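Long-range contacts in glycoside hydrolase family 61 (Trichoderma reesei QM6a, PDB 5O2X), which is a copper-dependent lytic polysaccharide monooxygenase of family AA9 (formerly GH61) and probably cleaves cellulose chains by oxidation: residues V32-A37 and C177-V182; N98-T103 and P150-L155. One frame throughout, in Å; residues are numbered along the deposited sequence. Where two conformers were deposited one is given.

Contact 1: V32-A37 and C177-V182; sequences VGWTAA and CFNIAV. With NAG (2-acetamido-2-deoxy-beta-D-glucopyranose), chain B.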
ATOM      1  N   VAL A  32      -8.915   0.285 -10.902  1.00  5.12           N
ATOM      2  CA  VAL A  32      -8.998   0.770  -9.527  1.00  5.21           C
ATOM      3  C   VAL A  32      -7.686   1.267  -8.997  1.00  4.49           C
ATOM      4  O   VAL A  32      -7.660   1.948  -7.973  1.00  4.63           O
ATOM      5  CB  VAL A  32      -9.586  -0.322  -8.610  1.00  6.43           C
ATOM      6  CG1 VAL A  32     -10.978  -0.690  -9.026  1.00  6.87           C
ATOM      7  CG2 VAL A  32      -8.697  -1.532  -8.515  1.00  6.84           C
ATOM      8  N   GLY A  33      -6.561   0.935  -9.657  1.00  4.69           N
ATOM      9  CA  GLY A  33      -5.251   1.420  -9.263  1.00  4.37           C
ATOM     10  C   GLY A  33      -4.934   2.748  -9.901  1.00  3.89           C
ATOM     11  O   GLY A  33      -5.275   2.983 -11.069  1.00  4.65           O
ATOM     12  N   TRP A  34      -4.284   3.639  -9.140  1.00  4.05           N
ATOM     13  CA  TRP A  34      -3.921   4.955  -9.674  1.00  4.04           C
ATOM     14  C   TRP A  34      -2.911   4.836 -10.817  1.00  4.22           C
ATOM     15  O   TRP A  34      -2.086   3.930 -10.880  1.00  4.46           O
ATOM     16  CB  TRP A  34      -3.373   5.821  -8.555  1.00  4.12           C
ATOM     17  CG  TRP A  34      -4.453   6.367  -7.630  1.00  4.12           C
ATOM     18  CD1 TRP A  34      -5.537   5.699  -7.139  1.00  4.39           C
ATOM     19  CD2 TRP A  34      -4.561   7.723  -7.193  1.00  4.29           C
ATOM     20  NE1 TRP A  34      -6.317   6.572  -6.407  1.00  4.69           N
ATOM     21  CE2 TRP A  34      -5.762   7.826  -6.453  1.00  4.63           C
ATOM     22  CE3 TRP A  34      -3.813   8.884  -7.424  1.00  4.72           C
ATOM     23  CZ2 TRP A  34      -6.232   9.028  -5.942  1.00  5.13           C
ATOM     24  CZ3 TRP A  34      -4.286  10.069  -6.893  1.00  5.16           C
ATOM     25  CH2 TRP A  34      -5.475  10.141  -6.189  1.00  5.14           C
ATOM     26  N   THR A  35      -3.000   5.798 -11.734  1.00  4.42           N
ATOM     27  CA  THR A  35      -1.987   5.906 -12.783  1.00  4.50           C
ATOM     28  C   THR A  35      -0.717   6.490 -12.190  1.00  4.81           C
ATOM     29  O   THR A  35      -0.805   7.467 -11.461  1.00  6.11           O
ATOM     30  CB  THR A  35      -2.510   6.822 -13.891  1.00  5.25           C
ATOM     31  OG1 THR A  35      -3.712   6.234 -14.420  1.00  5.76           O
ATOM     32  CG2 THR A  35      -1.496   7.042 -15.001  1.00  6.26           C
ATOM     33  N   ALA A  36       0.430   5.887 -12.441  1.00  4.95           N
ATOM     34  CA  ALA A  36       1.686   6.390 -11.902  1.00  4.88           C
ATOM     35  C   ALA A  36       2.812   6.089 -12.884  1.00  4.91           C
ATOM     36  O   ALA A  36       2.684   5.267 -13.794  1.00  6.64           O
ATOM     37  CB  ALA A  36       1.978   5.818 -10.526  1.00  5.89           C
ATOM     38  N   ALA A  37       3.937   6.764 -12.658  1.00  4.78           N
ATOM     39  CA  ALA A  37       5.042   6.787 -13.611  1.00  5.00           C
ATOM     40  C   ALA A  37       6.211   5.879 -13.199  1.00  4.90           C
ATOM     41  O   ALA A  37       7.345   6.107 -13.637  1.00  6.13           O
ATOM     42  CB  ALA A  37       5.485   8.209 -13.874  1.00  6.05           C
ATOM     43  N   CYS A 177      -1.675   2.983  -4.770  1.00  3.83           N
ATOM     44  CA  CYS A 177      -2.990   3.455  -4.340  1.00  3.84           C
ATOM     45  C   CYS A 177      -4.113   2.855  -5.161  1.00  3.63           C
ATOM     46  O   CYS A 177      -3.984   2.637  -6.388  1.00  4.00           O
ATOM     47  CB  CYS A 177      -3.081   4.978  -4.490  1.00  4.17           C
ATOM     48  SG  CYS A 177      -2.046   5.817  -3.266  1.00  4.53           S
ATOM     49  N   PHE A 178      -5.250   2.642  -4.495  1.00  3.97           N
ATOM     50  CA  PHE A 178      -6.443   2.054  -5.072  1.00  4.15           C
ATOM     51  C   PHE A 178      -7.681   2.789  -4.555  1.00  4.25           C
ATOM     52  O   PHE A 178      -7.694   3.223  -3.408  1.00  4.95           O
ATOM     53  CB  PHE A 178      -6.589   0.578  -4.647  1.00  4.45           C
ATOM     54  CG  PHE A 178      -5.380  -0.239  -5.042  1.00  4.44           C
ATOM     55  CD1 PHE A 178      -5.301  -0.784  -6.323  1.00  4.92           C
ATOM     56  CD2 PHE A 178      -4.298  -0.365  -4.202  1.00  4.69           C
ATOM     57  CE1 PHE A 178      -4.154  -1.409  -6.751  1.00  5.42           C
ATOM     58  CE2 PHE A 178      -3.144  -1.028  -4.637  1.00  5.01           C
ATOM     59  CZ  PHE A 178      -3.098  -1.536  -5.900  1.00  5.36           C
ATOM     60  N   ASN A 179      -8.702   2.892  -5.396  1.00  4.27           N
ATOM     61  CA  ASN A 179      -9.974   3.482  -4.955  1.00  4.33           C
ATOM     62  C   ASN A 179     -10.954   2.404  -4.515  1.00  4.69           C
ATOM     63  O   ASN A 179     -11.259   1.497  -5.298  1.00  4.87           O
ATOM     64  CB  ASN A 179     -10.644   4.254  -6.103  1.00  4.71           C
ATOM     65  CG  ASN A 179      -9.921   5.491  -6.514  1.00  4.92           C
ATOM     66  OD1 ASN A 179      -9.032   6.013  -5.837  1.00  5.15           O
ATOM     67  ND2 ASN A 179     -10.383   6.020  -7.661  1.00  5.58           N
ATOM     68  N   ILE A 180     -11.482   2.557  -3.301  1.00  4.83           N
ATOM     69  CA  ILE A 180     -12.532   1.684  -2.818  1.00  4.79           C
ATOM     70  C   ILE A 180     -13.747   2.505  -2.358  1.00  5.25           C
ATOM     71  O   ILE A 180     -13.618   3.657  -1.923  1.00  5.70           O
ATOM     72  CB  ILE A 180     -12.030   0.701  -1.714  1.00  5.18           C
ATOM     73  CG1 ILE A 180     -11.628   1.406  -0.443  1.00  5.42           C
ATOM     74  CG2 ILE A 180     -10.939  -0.171  -2.257  1.00  5.97           C
ATOM     75  CD1 ILE A 180     -11.275   0.488   0.706  1.00  5.99           C
ATOM     76  N   ALA A 181     -14.905   1.861  -2.413  1.00  5.78           N
ATOM     77  CA  ALA A 181     -16.159   2.428  -1.892  1.00  6.35           C
ATOM     78  C   ALA A 181     -16.648   1.426  -0.871  1.00  6.82           C
ATOM     79  O   ALA A 181     -16.966   0.294  -1.229  1.00  7.79           O
ATOM     80  CB  ALA A 181     -17.166   2.596  -3.026  1.00  7.52           C
ATOM     81  N   VAL A 182     -16.718   1.852   0.388  1.00  7.58           N
ATOM     82  CA  VAL A 182     -16.989   0.966   1.518  1.00  7.77           C
ATOM     83  C   VAL A 182     -18.424   1.153   2.025  1.00  9.24           C
ATOM     84  O   VAL A 182     -18.837   2.280   2.305  1.00 10.29           O
ATOM     85  CB  VAL A 182     -16.037   1.258   2.684  1.00  7.95           C
ATOM     86  CG1 VAL A 182     -16.365   0.395   3.909  1.00  9.03           C
ATOM     87  CG2 VAL A 182     -14.597   1.012   2.234  1.00  7.29           C
TER
HETATM   88  C1  NAG B 301       6.915  13.173 -13.903  1.00  8.25           C
HETATM   89  C2  NAG B 301       7.777  12.524 -14.984  1.00  8.52           C
HETATM   90  C3  NAG B 301       8.907  13.502 -15.329  1.00  9.33           C
HETATM   91  C4  NAG B 301       8.391  14.864 -15.694  1.00 10.27           C
HETATM   92  C5  NAG B 301       7.451  15.380 -14.633  1.00  9.61           C
HETATM   93  C6  NAG B 301       6.747  16.712 -14.981  1.00 10.81           C
HETATM   94  C7  NAG B 301       8.396  10.157 -15.095  1.00  9.13           C
HETATM   95  C8  NAG B 301       9.149   9.034 -14.441  1.00 10.36           C
HETATM   96  N2  NAG B 301       8.373  11.298 -14.462  1.00  8.99           N
HETATM   97  O3  NAG B 301       9.668  12.961 -16.438  1.00 11.60           O
HETATM   98  O4  NAG B 301       9.472  15.784 -15.896  1.00 12.95           O
HETATM   99  O5  NAG B 301       6.431  14.426 -14.401  1.00  9.25           O
HETATM  100  O6  NAG B 301       6.220  16.686 -16.294  0.64 11.89           O
HETATM  101  O7  NAG B 301       7.833   9.997 -16.164  1.00 11.35           O
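Trp34 lays its indole against Cys177 and reaches on to Asn179, a case of one aromatic side chain tying a loop to a strand. Trp34 CB lies 3.9 Å from Cys177 O; beyond it, CG stands anti to the carbonyl carbon (chi1 -76°), which lays the indole against Cys177. This CG meets Cys177 CB, which sits over the ring face in a CH-pi contact, 3.8 Å from the centroid of the five-membered ring. CD1 passes near Cys177 O, and NE1, at the rim, donates to Asn179 OD1 at 2.8 Å. The donor stands above the carbonyl plane of the amide rather than on a lone pair, and ring and amide planes stand at 89°. The same amide gives its ND2 to Gly65 O, so both ends are held. Beneath the side chains, Gly33 and Phe178 form a single antiparallel bridge, a non-hydrogen-bonded pair flanked by Trp34 N to Cys177 O (2.9 Å) and Asn179 N to Val32 O (2.9 Å). It adds residues 32-34 alongside strand 172-183, which elsewhere carries the copper ligand Tyr174 in the beta-sandwich core of the AA9 fold. A leucine in place of Trp34 would probably leave Asn179 OD1 without its indole donor and strip the cover from Cys177 CB, whose sulfur is tied to Cys56. Next to the bridge, Gly33 CA packs 3.7 Å from Phe178 CD1, and Val32 CG2 approaches the same CD1 more loosely. Farther along the loop, Ala37 CB lies 3.7 Å from C7 in the acetamide of an N-acetylglucosamine.

Contact 2: N98-T103 and P150-L155; sequences NGDCET and PGNYVL
Asn152 and Cys101 meet where a loop folds back over the start of strand 151-161, and they illustrate how a polar side chain and a sulfur can divide one interface between them. Asn152 leaves its strand toward the loop, and its CG, anti to the carbonyl carbon (chi1 -61°), carries the amide to Gly99. ND2 donates to Gly99 O at 3.0 Å with a fairly straight N-H (157°). The oxygen lies almost in the plane of the Asn152 amide, yet the donor stands well above the plane of the Gly99 carbonyl, and the two flat groups are turned steeply against each other. Asn152 CB also presses on Gly99 O, at 3.3 Å. Alongside, the Asp100 carboxylate points the same way as the amide, with the planes 57° apart; OD1 is 4.2 Å from ND2, too far for a bond. At the backbone angles of Gly99 a CB would be jammed against the carbonyl oxygen of Asn98, so the turn that presents its own carbonyl suits a residue without one. Two residues on, Cys101 points toward the strand: SG rests on the backbone, 3.4 Å from Tyr153 N, and touches Asn152 CB on one hand and Val154 CG2, at 4.2 Å, on the other. A disulfide from this sulfur to Cys97 bolts the loop to the residue just past strand 90-96. Pro248, the last residue of the chain, packs on Asp100, while strand 151-161 itself runs antiparallel between strands 90-96 and 172-183, its backbone bonded to Cys97 and Ala95 on one edge and to Val182, Ile180 and Phe178 on the other.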
ATOM      1  N   ASN A  98     -13.747  12.087   0.892  1.00  8.71           N
ATOM      2  CA  ASN A  98     -14.730  13.136   1.175  1.00 11.41           C
ATOM      3  C   ASN A  98     -15.495  13.508  -0.094  1.00 11.29           C
ATOM      4  O   ASN A  98     -15.690  14.668  -0.395  1.00 14.16           O
ATOM      5  CB  ASN A  98     -14.098  14.327   1.857  1.00 13.85           C
ATOM      6  CG  ASN A  98     -13.457  13.958   3.192  1.00 16.11           C
ATOM      7  OD1 ASN A  98     -14.136  13.469   4.079  1.00 22.39           O
ATOM      8  ND2 ASN A  98     -12.169  14.112   3.277  1.00 19.01           N
ATOM      9  N   GLY A  99     -15.947  12.515  -0.816  1.00 10.72           N
ATOM     10  CA  GLY A  99     -16.455  12.645  -2.174  1.00 10.72           C
ATOM     11  C   GLY A  99     -15.927  11.491  -3.003  1.00  9.92           C
ATOM     12  O   GLY A  99     -15.502  10.462  -2.445  1.00  9.94           O
ATOM     13  N   ASP A 100     -16.009  11.611  -4.337  1.00 10.16           N
ATOM     14  CA  ASP A 100     -15.505  10.556  -5.192  1.00  9.36           C
ATOM     15  C   ASP A 100     -13.983  10.520  -5.138  1.00  8.04           C
ATOM     16  O   ASP A 100     -13.303  11.544  -5.273  1.00  8.92           O
ATOM     17  CB  ASP A 100     -15.898  10.794  -6.665  1.00 11.23           C
ATOM     18  CG  ASP A 100     -17.358  10.716  -6.941  1.00 14.85           C
ATOM     19  OD1 ASP A 100     -18.081  10.097  -6.127  1.00 16.94           O
ATOM     20  OD2 ASP A 100     -17.776  11.227  -8.030  1.00 19.77           O
ATOM     21  N   CYS A 101     -13.423   9.310  -5.029  1.00  6.80           N
ATOM     22  CA  CYS A 101     -11.959   9.213  -5.101  1.00  6.44           C
ATOM     23  C   CYS A 101     -11.421   9.505  -6.498  1.00  6.11           C
ATOM     24  O   CYS A 101     -10.244   9.806  -6.623  1.00  7.25           O
ATOM     25  CB  CYS A 101     -11.462   7.857  -4.636  1.00  5.93           C
ATOM     26  SG  CYS A 101     -11.830   7.492  -2.879  1.00  6.66           S
ATOM     27  N   GLU A 102     -12.264   9.407  -7.519  1.00  6.42           N
ATOM     28  CA  GLU A 102     -11.828   9.657  -8.875  1.00  6.67           C
ATOM     29  C   GLU A 102     -11.403  11.094  -9.114  1.00  7.90           C
ATOM     30  O   GLU A 102     -10.675  11.351 -10.068  1.00  9.02           O
ATOM     31  CB  GLU A 102     -12.944   9.262  -9.852  1.00  6.78           C
ATOM     32  CG  GLU A 102     -13.233   7.762  -9.903  1.00  6.90           C
ATOM     33  CD  GLU A 102     -14.084   7.143  -8.814  1.00  6.82           C
ATOM     34  OE1 GLU A 102     -14.529   7.863  -7.889  1.00  7.27           O
ATOM     35  OE2 GLU A 102     -14.323   5.925  -8.917  1.00  8.35           O
ATOM     36  N   THR A 103     -11.853  12.019  -8.265  1.00  8.42           N
ATOM     37  CA  THR A 103     -11.530  13.422  -8.489  1.00  9.24           C
ATOM     38  C   THR A 103     -10.957  14.073  -7.232  1.00  8.88           C
ATOM     39  O   THR A 103     -10.722  15.263  -7.246  1.00 11.00           O
ATOM     40  CB  THR A 103     -12.726  14.220  -9.004  1.00 12.06           C
ATOM     41  OG1 THR A 103     -13.773  13.976  -8.084  1.00 14.80           O
ATOM     42  CG2 THR A 103     -13.095  13.786 -10.383  1.00 13.62           C
ATOM     43  N   PRO A 150     -18.941   3.995   6.451  0.54  8.97           N
ATOM     44  CA  PRO A 150     -19.149   4.043   5.028  0.54  9.25           C
ATOM     45  C   PRO A 150     -18.481   5.284   4.395  0.54  8.39           C
ATOM     46  O   PRO A 150     -18.380   6.342   5.044  0.54  8.86           O
ATOM     47  CB  PRO A 150     -20.676   4.080   4.912  0.54 10.27           C
ATOM     48  CG  PRO A 150     -21.146   3.337   6.139  0.54 10.55           C
ATOM     49  CD  PRO A 150     -20.177   3.690   7.198  0.54  9.74           C
ATOM     50  N   GLY A 151     -18.011   5.120   3.154  1.00  8.61           N
ATOM     51  CA  GLY A 151     -17.391   6.231   2.457  1.00  8.67           C
ATOM     52  C   GLY A 151     -16.536   5.721   1.316  1.00  7.03           C
ATOM     53  O   GLY A 151     -16.382   4.517   1.125  1.00  7.63           O
ATOM     54  N   ASN A 152     -15.967   6.675   0.593  1.00  6.77           N
ATOM     55  CA  ASN A 152     -15.000   6.375  -0.459  1.00  6.33           C
ATOM     56  C   ASN A 152     -13.617   6.662   0.097  1.00  5.70           C
ATOM     57  O   ASN A 152     -13.398   7.710   0.722  1.00  6.26           O
ATOM     58  CB  ASN A 152     -15.298   7.257  -1.651  1.00  7.12           C
ATOM     59  CG  ASN A 152     -16.661   6.999  -2.193  1.00  8.25           C
ATOM     60  OD1 ASN A 152     -17.083   5.857  -2.326  1.00  9.60           O
ATOM     61  ND2 ASN A 152     -17.339   8.057  -2.552  1.00 10.18           N
ATOM     62  N   TYR A 153     -12.686   5.727  -0.123  1.00  5.38           N
ATOM     63  CA  TYR A 153     -11.363   5.827   0.433  1.00  5.07           C
ATOM     64  C   TYR A 153     -10.303   5.458  -0.588  1.00  4.79           C
ATOM     65  O   TYR A 153     -10.491   4.530  -1.383  1.00  4.82           O
ATOM     66  CB  TYR A 153     -11.162   4.866   1.606  1.00  5.02           C
ATOM     67  CG  TYR A 153     -12.098   5.095   2.786  1.00  5.27           C
ATOM     68  CD1 TYR A 153     -13.376   4.534   2.813  1.00  5.70           C
ATOM     69  CD2 TYR A 153     -11.704   5.831   3.891  1.00  5.51           C
ATOM     70  CE1 TYR A 153     -14.268   4.763   3.880  1.00  6.30           C
ATOM     71  CE2 TYR A 153     -12.573   6.058   4.968  1.00  6.25           C
ATOM     72  CZ  TYR A 153     -13.833   5.481   4.956  1.00  6.47           C
ATOM     73  OH  TYR A 153     -14.666   5.722   6.040  1.00  7.39           O
ATOM     74  N   VAL A 154      -9.163   6.145  -0.520  1.00  4.30           N
ATOM     75  CA  VAL A 154      -7.952   5.663  -1.175  1.00  4.31           C
ATOM     76  C   VAL A 154      -7.273   4.698  -0.190  1.00  4.26           C
ATOM     77  O   VAL A 154      -6.989   5.051   0.957  1.00  5.06           O
ATOM     78  CB  VAL A 154      -7.019   6.796  -1.558  1.00  4.54           C
ATOM     79  CG1 VAL A 154      -5.681   6.256  -2.061  1.00  5.09           C
ATOM     80  CG2 VAL A 154      -7.647   7.643  -2.656  1.00  5.23           C
ATOM     81  N   LEU A 155      -6.998   3.499  -0.701  1.00  4.24           N
ATOM     82  CA  LEU A 155      -6.230   2.461  -0.015  1.00  4.35           C
ATOM     83  C   LEU A 155      -4.790   2.581  -0.538  1.00  4.08           C
ATOM     84  O   LEU A 155      -4.563   2.409  -1.735  1.00  4.61           O
ATOM     85  CB  LEU A 155      -6.848   1.106  -0.315  1.00  4.81           C
ATOM     86  CG  LEU A 155      -6.102  -0.151   0.016  1.00  6.12           C
ATOM     87  CD1 LEU A 155      -5.855  -0.224   1.472  1.00  7.17           C
ATOM     88  CD2 LEU A 155      -6.877  -1.362  -0.490  1.00  7.06           C
TER

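In the fold
Starting from the N terminus, the chain runs through strands 3-9 and 12-15 and then, in the loop before helix 53-56, supplies the first half of contact 1. Its partner, on strand 172-183, follows with 139 residues between, closing a long loop. Contact 2 is nested inside that loop: the segment after strand 90-96 meets the start of strand 151-161 with 46 residues between. The two do not cross, but their second segments are antiparallel neighbours in one sheet, with probable bonds from Leu155 N to Phe178 O and from Val182 N to Gly151 O. Asn179 OD1 also lies 3.3 Å from Cys101 CB, so the loop of contact 2 also reaches the strand of contact 1.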